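Local coordinates for protein nitrite oxidoreductase subunit A (Kuenenia stuttgartiensis, PDB 7B04) that belongs to the molybdopterin oxidoreductase family and holds a molybdenum atom, two pterin guanylate esters and an iron/sulfur cluster, at residues E613-N618 against H1092-V1097; Y270-D275 against N658-V663; W617-R622 against T1060-M1065. All blocks are in the same frame, centred on the assembly; numbering follows the deposited sequence.

From the N terminus, the chain first reaches Tyr270-Asp275, which waits nearly four hundred residues for Asn658-Val663; contact 2 closes that loop and brings together two connections that follow strands of the seven-stranded mixed sheet. Before it closes, the chain passes through helix 615-618, from which contacts 1 and 3 both start. Contact 3 closes on Thr1060-Met1065 and contact 1 on His1092-Val1097, so contact 3 closes first. Contact 2 crosses both. The three adjoin one another: probable hydrogen bonds run from Glu613 to Thr271, from Thr1096 to Lys661 and from Asn618 to Lys661 O, tying helix 615-618 and its flank, and the loop of Thr1096, to the two loops of contact 2.

Contact 1. Residues E613-N618 against H1092-V1097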
loop_
_atom_site.group_PDB
_atom_site.type_symbol
_atom_site.label_atom_id
_atom_site.label_comp_id
_atom_site.label_asym_id
_atom_site.label_seq_id
_atom_site.Cartn_x
_atom_site.Cartn_y
_atom_site.Cartn_z
ATOM N N GLU B 613 -1.866 9.914 -28.828
ATOM C CA GLU B 613 -1.214 9.974 -27.528
ATOM C C GLU B 613 -1.830 11.075 -26.675
ATOM O O GLU B 613 -2.079 12.185 -27.154
ATOM C CB GLU B 613 0.287 10.213 -27.681
ATOM C CG GLU B 613 1.127 9.401 -26.723
ATOM C CD GLU B 613 0.903 9.771 -25.279
ATOM O OE1 GLU B 613 0.565 10.938 -25.020
ATOM O OE2 GLU B 613 1.053 8.896 -24.405
ATOM N N VAL B 614 -2.070 10.758 -25.401
ATOM C CA VAL B 614 -2.735 11.701 -24.506
ATOM C C VAL B 614 -1.857 12.915 -24.206
ATOM O O VAL B 614 -2.374 14.016 -23.980
ATOM C CB VAL B 614 -3.151 10.974 -23.212
ATOM C CG1 VAL B 614 -3.786 11.939 -22.221
ATOM C CG2 VAL B 614 -4.097 9.827 -23.525
ATOM N N ALA B 615 -0.527 12.754 -24.220
ATOM C CA ALA B 615 0.357 13.821 -23.749
ATOM C C ALA B 615 0.189 15.111 -24.541
ATOM O O ALA B 615 0.475 16.193 -24.019
ATOM C CB ALA B 615 1.816 13.375 -23.794
ATOM N N TYR B 616 -0.257 15.023 -25.796
ATOM C CA TYR B 616 -0.485 16.239 -26.568
ATOM C C TYR B 616 -1.539 17.112 -25.904
ATOM O O TYR B 616 -1.389 18.338 -25.841
ATOM C CB TYR B 616 -0.885 15.886 -28.000
ATOM C CG TYR B 616 0.213 15.176 -28.752
ATOM C CD1 TYR B 616 1.295 15.878 -29.265
ATOM C CD2 TYR B 616 0.180 13.800 -28.933
ATOM C CE1 TYR B 616 2.307 15.233 -29.946
ATOM C CE2 TYR B 616 1.188 13.145 -29.612
ATOM C CZ TYR B 616 2.249 13.867 -30.117
ATOM O OH TYR B 616 3.256 13.221 -30.792
ATOM N N TRP B 617 -2.605 16.498 -25.390
ATOM C CA TRP B 617 -3.553 17.228 -24.556
ATOM C C TRP B 617 -2.851 17.851 -23.354
ATOM O O TRP B 617 -3.041 19.034 -23.050
ATOM C CB TRP B 617 -4.680 16.298 -24.107
ATOM C CG TRP B 617 -5.442 16.828 -22.946
ATOM C CD1 TRP B 617 -6.356 17.840 -22.956
ATOM C CD2 TRP B 617 -5.347 16.385 -21.588
ATOM N NE1 TRP B 617 -6.842 18.050 -21.688
ATOM C CE2 TRP B 617 -6.238 17.170 -20.830
ATOM C CE3 TRP B 617 -4.598 15.398 -20.941
ATOM C CZ2 TRP B 617 -6.400 16.999 -19.461
ATOM C CZ3 TRP B 617 -4.761 15.232 -19.581
ATOM C CH2 TRP B 617 -5.656 16.027 -18.857
ATOM N N ASN B 618 -2.039 17.056 -22.648
ATOM C CA ASN B 618 -1.293 17.552 -21.496
ATOM C C ASN B 618 -0.307 18.650 -21.871
ATOM O O ASN B 618 0.110 19.419 -20.998
ATOM C CB ASN B 618 -0.541 16.403 -20.826
ATOM C CG ASN B 618 -0.160 16.708 -19.388
ATOM O OD1 ASN B 618 0.360 15.847 -18.680
ATOM N ND2 ASN B 618 -0.423 17.932 -18.948
ATOM N N HIS B 1092 6.282 3.388 -29.056
ATOM C CA HIS B 1092 6.972 4.512 -29.685
ATOM C C HIS B 1092 6.045 5.711 -29.906
ATOM O O HIS B 1092 5.699 6.092 -31.036
ATOM C CB HIS B 1092 7.594 4.125 -31.011
ATOM C CG HIS B 1092 8.487 5.192 -31.559
ATOM N ND1 HIS B 1092 9.468 5.786 -30.791
ATOM C CD2 HIS B 1092 8.477 5.853 -32.741
ATOM C CE1 HIS B 1092 10.071 6.717 -31.504
ATOM N NE2 HIS B 1092 9.487 6.778 -32.687
ATOM N N CYS B 1093 5.621 6.301 -28.797
ATOM C CA CYS B 1093 5.048 7.637 -28.792
ATOM C C CYS B 1093 5.510 8.311 -27.504
ATOM O O CYS B 1093 6.391 7.800 -26.795
ATOM C CB CYS B 1093 3.522 7.586 -29.000
ATOM S SG CYS B 1093 2.577 6.642 -27.822
ATOM N N ILE B 1094 4.965 9.503 -27.241
ATOM C CA ILE B 1094 5.447 10.325 -26.130
ATOM C C ILE B 1094 5.298 9.576 -24.818
ATOM O O ILE B 1094 4.221 9.058 -24.491
ATOM C CB ILE B 1094 4.699 11.663 -26.045
ATOM C CG1 ILE B 1094 5.132 12.630 -27.140
ATOM C CG2 ILE B 1094 4.989 12.327 -24.729
ATOM C CD1 ILE B 1094 4.644 14.083 -26.888
ATOM N N ASN B 1095 6.384 9.535 -24.049
ATOM C CA ASN B 1095 6.426 8.885 -22.744
ATOM C C ASN B 1095 6.571 9.979 -21.695
ATOM O O ASN B 1095 7.652 10.555 -21.533
ATOM C CB ASN B 1095 7.587 7.906 -22.667
ATOM C CG ASN B 1095 7.250 6.681 -21.852
ATOM O OD1 ASN B 1095 6.430 5.857 -22.257
ATOM N ND2 ASN B 1095 7.869 6.559 -20.685
ATOM N N THR B 1096 5.474 10.292 -21.013
ATOM C CA THR B 1096 5.438 11.457 -20.142
ATOM C C THR B 1096 6.395 11.298 -18.968
ATOM O O THR B 1096 6.639 10.191 -18.468
ATOM C CB THR B 1096 4.035 11.693 -19.621
ATOM O OG1 THR B 1096 3.711 10.671 -18.672
ATOM C CG2 THR B 1096 3.046 11.712 -20.777
ATOM N N VAL B 1097 6.942 12.429 -18.531
ATOM C CA VAL B 1097 7.943 12.454 -17.467
ATOM C C VAL B 1097 7.539 13.433 -16.372
ATOM O O VAL B 1097 7.690 14.653 -16.542
ATOM C CB VAL B 1097 9.316 12.818 -18.049
ATOM C CG1 VAL B 1097 9.866 11.628 -18.763
ATOM C CG2 VAL B 1097 9.206 14.032 -19.010
#
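Ile1094 is the hub of this contact, lying against both Ala615 and Tyr616 of the short helix 615-618. Its two branches divide the work. With CG1 opposite the carbonyl carbon (chi1 -74°), the CG2 methyl faces Ala615, whose CB lies 3.5 Å from Ile1094 CG2, while the longer arm carries CD1 to the tyrosine. There the CD1 methyl of Ile1094 sits over one face of the Tyr616 ring, 4.3 Å from its centroid and displaced toward the rim on the CE1 and CZ side, a CH-pi contact. Ala615 also receives a second methyl: its CB is 3.7 Å from Thr1096 CG2, so the small residue meets branches of two residues two apart in the extended loop. At the other end, the chain of Glu613 bends at its second torsion and lays its CG methylene against Cys1093 SG.

No hydrogen bond joins the two segments. Glu613 OE2 comes within 3.2 Å of Ile1094 O, but both are acceptors; the carboxylate oxygen is instead probably hydrogen-bonded to Thr271 OG1, with a weaker bond to Ser268. The hydroxyl of Thr1096 likewise faces a third party, probably bonding to Lys661 NZ and Trp272 O, while its methyl is left for Ala615. On the loop side, Asn1095 N is held by His1068 ND1, and Gln1069 packs against Ile1094; His641 packs against Tyr616.

The contact thus joins the helix to the loop between strands 1083-1084 and 1102-1109 in the buried interior, near a bound pterin ligand. Methyl groups, one ring face and the Glu613 methylene against sulfur make the interface. The buried polar ends turn to the loops of contact 2, Glu613 probably to Thr271 and Thr1096 probably to Lys661 and Trp272 O, so the polar links run to those loops and not across this contact.

Contact 2. Residues Y270-D275 against N658-V663. With MO (molybdenum atom), chain C; MD1 (phosphoric acid 4-(2-amino-4-oxo-3,4,5,6,-tetrahydro-pteridin-6-yl)-2-hydroxy-3,4-dimercapto-but-3-en-yl ester guanylate ester), chain D.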
loop_
_atom_site.group_PDB
_atom_site.type_symbol
_atom_site.label_atom_id
_atom_site.label_comp_id
_atom_site.label_asym_id
_atom_site.label_seq_id
_atom_site.Cartn_x
_atom_site.Cartn_y
_atom_site.Cartn_z
ATOM N N TYR B 270 -0.368 3.338 -22.034
ATOM C CA TYR B 270 0.950 2.966 -21.531
ATOM C C TYR B 270 1.895 4.159 -21.552
ATOM O O TYR B 270 2.539 4.479 -20.547
ATOM C CB TYR B 270 1.496 1.812 -22.373
ATOM C CG TYR B 270 2.716 1.100 -21.825
ATOM C CD1 TYR B 270 2.835 0.814 -20.474
ATOM C CD2 TYR B 270 3.724 0.665 -22.676
ATOM C CE1 TYR B 270 3.935 0.135 -19.983
ATOM C CE2 TYR B 270 4.826 -0.011 -22.193
ATOM C CZ TYR B 270 4.931 -0.268 -20.844
ATOM O OH TYR B 270 6.032 -0.937 -20.359
ATOM N N THR B 271 2.018 4.804 -22.707
ATOM C CA THR B 271 2.920 5.940 -22.837
ATOM C C THR B 271 2.452 7.138 -22.019
ATOM O O THR B 271 3.272 7.822 -21.396
ATOM C CB THR B 271 3.057 6.294 -24.307
ATOM O OG1 THR B 271 1.776 6.671 -24.832
ATOM C CG2 THR B 271 3.578 5.089 -25.051
ATOM N N TRP B 272 1.146 7.429 -22.040
ATOM C CA TRP B 272 0.615 8.570 -21.296
ATOM C C TRP B 272 1.053 8.549 -19.838
ATOM O O TRP B 272 1.350 9.597 -19.253
ATOM C CB TRP B 272 -0.910 8.592 -21.394
ATOM C CG TRP B 272 -1.567 9.425 -20.340
ATOM C CD1 TRP B 272 -2.479 9.010 -19.417
ATOM C CD2 TRP B 272 -1.358 10.821 -20.097
ATOM N NE1 TRP B 272 -2.856 10.060 -18.616
ATOM C CE2 TRP B 272 -2.181 11.184 -19.013
ATOM C CE3 TRP B 272 -0.557 11.799 -20.694
ATOM C CZ2 TRP B 272 -2.225 12.482 -18.513
ATOM C CZ3 TRP B 272 -0.602 13.083 -20.196
ATOM C CH2 TRP B 272 -1.431 13.415 -19.118
ATOM N N HIS B 273 1.086 7.369 -19.229
ATOM C CA HIS B 273 1.490 7.251 -17.836
ATOM C C HIS B 273 3.004 7.284 -17.648
ATOM O O HIS B 273 3.470 7.236 -16.506
ATOM C CB HIS B 273 0.908 5.963 -17.245
ATOM C CG HIS B 273 -0.583 5.986 -17.098
ATOM N ND1 HIS B 273 -1.328 4.843 -16.901
ATOM C CD2 HIS B 273 -1.467 7.012 -17.117
ATOM C CE1 HIS B 273 -2.607 5.164 -16.814
ATOM N NE2 HIS B 273 -2.717 6.474 -16.936
ATOM N N GLY B 274 3.783 7.395 -18.722
ATOM C CA GLY B 274 5.224 7.328 -18.585
ATOM C C GLY B 274 5.751 5.950 -18.276
ATOM O O GLY B 274 6.859 5.821 -17.750
ATOM N N ASP B 275 4.983 4.913 -18.601
ATOM C CA ASP B 275 5.299 3.552 -18.200
ATOM C C ASP B 275 6.180 2.809 -19.206
ATOM O O ASP B 275 6.893 1.877 -18.810
ATOM C CB ASP B 275 4.000 2.770 -17.976
ATOM C CG ASP B 275 3.238 3.216 -16.733
ATOM O OD1 ASP B 275 3.862 3.714 -15.775
ATOM O OD2 ASP B 275 2.000 3.049 -16.720
ATOM N N ASN B 658 -7.718 14.038 -12.583
ATOM C CA ASN B 658 -7.088 14.097 -11.269
ATOM C C ASN B 658 -5.630 13.669 -11.341
ATOM O O ASN B 658 -4.756 14.314 -10.750
ATOM C CB ASN B 658 -7.865 13.227 -10.279
ATOM C CG ASN B 658 -7.289 13.265 -8.878
ATOM O OD1 ASN B 658 -7.838 13.922 -7.992
ATOM N ND2 ASN B 658 -6.198 12.537 -8.657
ATOM N N ASN B 659 -5.346 12.593 -12.071
ATOM C CA ASN B 659 -3.984 12.092 -12.176
ATOM C C ASN B 659 -3.220 12.704 -13.342
ATOM O O ASN B 659 -2.051 12.359 -13.546
ATOM C CB ASN B 659 -3.984 10.566 -12.316
ATOM C CG ASN B 659 -4.563 9.869 -11.105
ATOM O OD1 ASN B 659 -4.392 10.323 -9.973
ATOM N ND2 ASN B 659 -5.243 8.752 -11.334
ATOM N N ALA B 660 -3.845 13.592 -14.110
ATOM C CA ALA B 660 -3.130 14.245 -15.194
ATOM C C ALA B 660 -2.043 15.154 -14.646
ATOM O O ALA B 660 -2.195 15.786 -13.598
ATOM C CB ALA B 660 -4.081 15.070 -16.054
ATOM N N LYS B 661 -0.947 15.237 -15.386
ATOM C CA LYS B 661 0.203 16.023 -14.977
ATOM C C LYS B 661 -0.010 17.464 -15.411
ATOM O O LYS B 661 -0.518 17.722 -16.507
ATOM C CB LYS B 661 1.479 15.426 -15.559
ATOM C CG LYS B 661 1.504 13.931 -15.331
ATOM C CD LYS B 661 2.482 13.221 -16.222
ATOM C CE LYS B 661 1.961 11.837 -16.530
ATOM N NZ LYS B 661 3.040 10.813 -16.446
ATOM N N HIS B 662 0.376 18.397 -14.534
ATOM C CA HIS B 662 0.174 19.832 -14.736
ATOM C C HIS B 662 -1.330 20.119 -14.697
ATOM O O HIS B 662 -1.878 20.812 -15.553
ATOM C CB HIS B 662 0.808 20.311 -16.049
ATOM C CG HIS B 662 1.354 21.703 -15.996
ATOM N ND1 HIS B 662 0.624 22.772 -15.530
ATOM C CD2 HIS B 662 2.552 22.207 -16.380
ATOM C CE1 HIS B 662 1.348 23.874 -15.616
ATOM N NE2 HIS B 662 2.523 23.558 -16.128
ATOM N N VAL B 663 -1.982 19.590 -13.656
ATOM C CA VAL B 663 -3.437 19.456 -13.641
ATOM C C VAL B 663 -4.126 20.815 -13.611
ATOM O O VAL B 663 -5.135 21.027 -14.294
ATOM C CB VAL B 663 -3.881 18.567 -12.461
ATOM C CG1 VAL B 663 -3.439 19.156 -11.130
ATOM C CG2 VAL B 663 -5.387 18.383 -12.476
HETATM MO MO MO C . 2.136 3.238 -14.594
HETATM P PB MD1 D . -4.891 5.883 -13.590
HETATM O O3B MD1 D . -4.972 5.445 -12.007
HETATM O O1B MD1 D . -5.666 7.166 -13.760
HETATM O O2B MD1 D . -5.526 4.804 -14.433
HETATM O O3A MD1 D . -3.338 6.107 -14.111
HETATM C C10 MD1 D . -2.245 5.542 -13.447
HETATM C C11 MD1 D . -1.054 6.544 -13.478
HETATM O O11 MD1 D . -1.027 7.368 -12.099
HETATM C C12 MD1 D . 0.097 5.917 -13.727
HETATM S S12 MD1 D . 0.105 4.103 -13.816
HETATM C C13 MD1 D . 1.477 6.597 -13.968
HETATM S S13 MD1 D . 2.828 5.420 -14.271
HETATM C C14 MD1 D . 1.833 8.009 -13.968
HETATM N N15 MD1 D . 2.692 8.219 -12.633
HETATM C C16 MD1 D . 2.870 9.553 -12.211
HETATM C C15 MD1 D . 3.873 9.842 -11.151
HETATM O O14 MD1 D . 4.511 8.957 -10.690
HETATM N N17 MD1 D . 4.076 11.237 -10.676
HETATM C C17 MD1 D . 3.239 12.387 -11.274
HETATM N N16 MD1 D . 3.441 13.748 -10.812
HETATM N N18 MD1 D . 2.220 12.109 -12.352
HETATM C C20 MD1 D . 2.009 10.767 -12.830
HETATM N N8 MD1 D . 1.044 10.562 -13.827
HETATM C C7 MD1 D . 0.779 9.045 -14.254
HETATM P PA MD1 D . -6.373 4.985 -11.264
HETATM O O1A MD1 D . -6.077 4.052 -10.115
HETATM O O2A MD1 D . -7.037 6.227 -10.747
HETATM O "O5'" MD1 D . -7.462 4.285 -12.279
HETATM C "C5'" MD1 D . -8.562 3.669 -11.667
HETATM C "C4'" MD1 D . -9.809 4.621 -11.678
HETATM O "O4'" MD1 D . -11.041 3.855 -12.238
HETATM C "C1'" MD1 D . -11.900 3.488 -10.990
HETATM N N9 MD1 D . -12.288 2.050 -11.010
HETATM C C4 MD1 D . -13.121 1.629 -11.947
HETATM N N3 MD1 D . -13.787 2.350 -13.062
HETATM C C2 MD1 D . -14.670 1.620 -13.962
HETATM N N2 MD1 D . -15.314 2.328 -15.045
HETATM N N1 MD1 D . -14.905 0.210 -13.787
HETATM C C6 MD1 D . -14.260 -0.476 -12.712
HETATM O O6 MD1 D . -14.450 -1.635 -12.562
HETATM C C5 MD1 D . -13.331 0.296 -11.765
HETATM N N7 MD1 D . -12.619 -0.081 -10.708
HETATM C C8 MD1 D . -11.967 1.002 -10.230
HETATM C "C2'" MD1 D . -11.176 3.756 -9.978
HETATM O "O2'" MD1 D . -12.005 4.240 -8.880
HETATM C "C3'" MD1 D . -10.139 4.944 -10.486
HETATM O "O3'" MD1 D . -10.837 6.224 -10.473
#
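Trp272 against Ala660 and Lys661 makes a buried loop-to-loop contact at the molybdenum site, where one of the two bound MD1 groups lies against both loops. The two loops follow strands 265-266 and 648-652, which flank strand 222-226 in the mixed sheet and run parallel to it, so both leave the sheet at the same end. Direct touching is modest: the edge of the indole meets the loop, with Trp272 CZ2 4.0 Å from Ala660 CB. Lys661 reaches across one face of the indole. Bends at its third and fourth torsions bring NZ near Trp272 O, 3.5 Å away, and over the six-membered ring of Trp272, though at 5.6 Å from the centroid any cation-pi attraction is weak. Its strongest polar partner is probably Thr1096 OG1.

Lys661 also runs along the pterin part of this MD1 near N8. From the other loop, the His273 ring lies with one face against the C10 and O3A link of the ligand. Asn659 ND2 donates to MD1 O1B at 2.9 Å (N-H...acceptor angle 159°) and more weakly to O2A, spanning both phosphates. A type I turn, closed by Gly274 N to Thr271 O at 2.8 Å, leads to Asp275, whose OD1 and OD2 both bind the molybdenum at 2.1 Å, beside the ligand's S12 and S13.

One loop therefore supplies a carboxylate that binds the metal through both oxygens and a ring facing the ligand's link, while the other binds the diphosphate through Asn659 and lines the pterin. A cationic Lys661 beside the pterin would probably polarise that end of the ligand.

Contact 3. Residues W617-R622 against T1060-M1065; sequences WNHSER and TRDWSM
His619, the first residue to leave helical geometry after helix 615-618, comes closest to the extended loop at Asp1062, their CA atoms 5.7 Å apart. His619 ND1 donates to Asp1062 OD2 at 2.9 Å, with an N-H...acceptor angle of 140°. The oxygen lies near the ring plane and is approached on its anti side, while ring and carboxylate stand steeply to each other, 77° between their planes. This His-carboxylate hydrogen bond ties the exit of the helix to the loop between helix 1027-1033 and strand 1075-1076. A first torsion of -156°, with CG roughly opposite the backbone N, swings the imidazole out to the loop, where Ser1064 CB covers one face, 4.1 Å from the ring centroid, as a CH-pi contact. The serine hydroxyl is bonded to Gln1069, and His619 NE2 has a weak bond to Glu883.

Asn618 lies over a face of the Asp1062 side chain, its amide stacked with planes 22° apart and displaced toward Asp1062 CB, 3.9 Å from Asn618 CG. The amide nitrogen is probably hydrogen-bonded to Lys661 O. Arg1061 lies near the imidazole, but its guanidinium is committed to a salt bridge with Asp983 and a cation-pi contact with Trp882.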
loop_
_atom_site.group_PDB
_atom_site.type_symbol
_atom_site.label_atom_id
_atom_site.label_comp_id
_atom_site.label_asym_id
_atom_site.label_seq_id
_atom_site.Cartn_x
_atom_site.Cartn_y
_atom_site.Cartn_z
ATOM N N TRP B 617 -2.605 16.498 -25.390
ATOM C CA TRP B 617 -3.553 17.228 -24.556
ATOM C C TRP B 617 -2.851 17.851 -23.354
ATOM O O TRP B 617 -3.041 19.034 -23.050
ATOM C CB TRP B 617 -4.680 16.298 -24.107
ATOM C CG TRP B 617 -5.442 16.828 -22.946
ATOM C CD1 TRP B 617 -6.356 17.840 -22.956
ATOM C CD2 TRP B 617 -5.347 16.385 -21.588
ATOM N NE1 TRP B 617 -6.842 18.050 -21.688
ATOM C CE2 TRP B 617 -6.238 17.170 -20.830
ATOM C CE3 TRP B 617 -4.598 15.398 -20.941
ATOM C CZ2 TRP B 617 -6.400 16.999 -19.461
ATOM C CZ3 TRP B 617 -4.761 15.232 -19.581
ATOM C CH2 TRP B 617 -5.656 16.027 -18.857
ATOM N N ASN B 618 -2.039 17.056 -22.648
ATOM C CA ASN B 618 -1.293 17.552 -21.496
ATOM C C ASN B 618 -0.307 18.650 -21.871
ATOM O O ASN B 618 0.110 19.419 -20.998
ATOM C CB ASN B 618 -0.541 16.403 -20.826
ATOM C CG ASN B 618 -0.160 16.708 -19.388
ATOM O OD1 ASN B 618 0.360 15.847 -18.680
ATOM N ND2 ASN B 618 -0.423 17.932 -18.948
ATOM N N HIS B 619 0.073 18.742 -23.144
ATOM C CA HIS B 619 0.995 19.763 -23.626
ATOM C C HIS B 619 0.285 21.061 -23.979
ATOM O O HIS B 619 0.777 21.825 -24.821
ATOM C CB HIS B 619 1.774 19.239 -24.833
ATOM C CG HIS B 619 3.087 19.923 -25.043
ATOM N ND1 HIS B 619 4.187 19.676 -24.252
ATOM C CD2 HIS B 619 3.476 20.851 -25.950
ATOM C CE1 HIS B 619 5.198 20.418 -24.664
ATOM N NE2 HIS B 619 4.793 21.141 -25.692
ATOM N N SER B 620 -0.875 21.310 -23.370
ATOM C CA SER B 620 -1.743 22.432 -23.721
ATOM C C SER B 620 -2.250 22.279 -25.152
ATOM O O SER B 620 -2.387 23.253 -25.895
ATOM C CB SER B 620 -1.046 23.782 -23.517
ATOM O OG SER B 620 -0.838 24.038 -22.138
ATOM N N GLU B 621 -2.528 21.029 -25.529
ATOM C CA GLU B 621 -3.150 20.686 -26.809
ATOM C C GLU B 621 -2.334 21.186 -28.003
ATOM O O GLU B 621 -2.882 21.664 -28.997
ATOM C CB GLU B 621 -4.581 21.219 -26.862
ATOM C CG GLU B 621 -5.450 20.516 -27.867
ATOM C CD GLU B 621 -6.791 20.161 -27.299
ATOM O OE1 GLU B 621 -7.048 18.955 -27.171
ATOM O OE2 GLU B 621 -7.576 21.076 -26.972
ATOM N N ARG B 622 -1.010 21.082 -27.906
ATOM C CA ARG B 622 -0.119 21.489 -28.988
ATOM C C ARG B 622 0.964 20.440 -29.201
ATOM O O ARG B 622 1.429 19.825 -28.230
ATOM C CB ARG B 622 0.525 22.854 -28.708
ATOM C CG ARG B 622 -0.478 23.972 -28.437
ATOM C CD ARG B 622 -1.288 24.316 -29.681
ATOM N NE ARG B 622 -2.147 25.480 -29.478
ATOM C CZ ARG B 622 -3.406 25.420 -29.056
ATOM N NH1 ARG B 622 -3.967 24.246 -28.792
ATOM N NH2 ARG B 622 -4.108 26.534 -28.899
ATOM N N THR B 1060 4.548 19.878 -11.612
ATOM C CA THR B 1060 4.839 18.887 -12.635
ATOM C C THR B 1060 4.422 19.424 -13.997
ATOM O O THR B 1060 3.579 20.318 -14.107
ATOM C CB THR B 1060 4.114 17.569 -12.345
ATOM O OG1 THR B 1060 4.593 16.548 -13.228
ATOM C CG2 THR B 1060 2.639 17.747 -12.554
ATOM N N ARG B 1061 5.047 18.881 -15.042
ATOM C CA ARG B 1061 4.875 19.417 -16.384
ATOM C C ARG B 1061 5.053 18.325 -17.427
ATOM O O ARG B 1061 5.685 17.293 -17.183
ATOM C CB ARG B 1061 5.879 20.541 -16.654
ATOM C CG ARG B 1061 6.038 20.921 -18.093
ATOM C CD ARG B 1061 7.024 21.994 -18.435
ATOM N NE ARG B 1061 6.704 22.303 -19.814
ATOM C CZ ARG B 1061 5.740 23.143 -20.157
ATOM N NH1 ARG B 1061 5.056 23.788 -19.221
ATOM N NH2 ARG B 1061 5.460 23.338 -21.430
ATOM N N ASP B 1062 4.497 18.586 -18.608
ATOM C CA ASP B 1062 4.636 17.706 -19.751
ATOM C C ASP B 1062 5.833 18.134 -20.591
ATOM O O ASP B 1062 6.062 19.327 -20.811
ATOM C CB ASP B 1062 3.371 17.740 -20.601
ATOM C CG ASP B 1062 3.435 16.785 -21.756
ATOM O OD1 ASP B 1062 3.529 15.568 -21.500
ATOM O OD2 ASP B 1062 3.404 17.247 -22.914
ATOM N N TRP B 1063 6.591 17.148 -21.061
ATOM C CA TRP B 1063 7.753 17.367 -21.915
ATOM C C TRP B 1063 7.550 16.600 -23.214
ATOM O O TRP B 1063 7.286 15.393 -23.187
ATOM C CB TRP B 1063 9.036 16.927 -21.209
ATOM C CG TRP B 1063 9.419 17.826 -20.075
ATOM C CD1 TRP B 1063 9.136 17.646 -18.751
ATOM C CD2 TRP B 1063 10.154 19.050 -20.164
ATOM N NE1 TRP B 1063 9.651 18.684 -18.012
ATOM C CE2 TRP B 1063 10.282 19.558 -18.856
ATOM C CE3 TRP B 1063 10.719 19.766 -21.225
ATOM C CZ2 TRP B 1063 10.951 20.748 -18.582
ATOM C CZ3 TRP B 1063 11.382 20.947 -20.949
ATOM C CH2 TRP B 1063 11.493 21.426 -19.638
ATOM N N SER B 1064 7.651 17.300 -24.341
ATOM C CA SER B 1064 7.481 16.693 -25.663
ATOM C C SER B 1064 8.841 16.243 -26.186
ATOM O O SER B 1064 9.626 17.054 -26.680
ATOM C CB SER B 1064 6.814 17.674 -26.619
ATOM O OG SER B 1064 6.492 17.040 -27.843
ATOM N N MET B 1065 9.116 14.947 -26.102
ATOM C CA MET B 1065 10.404 14.415 -26.540
ATOM C C MET B 1065 10.485 14.354 -28.058
ATOM O O MET B 1065 9.628 13.723 -28.686
ATOM C CB MET B 1065 10.630 13.023 -25.984
ATOM C CG MET B 1065 11.075 13.010 -24.562
ATOM S SD MET B 1065 9.723 13.480 -23.489
ATOM C CE MET B 1065 10.376 12.831 -21.975
#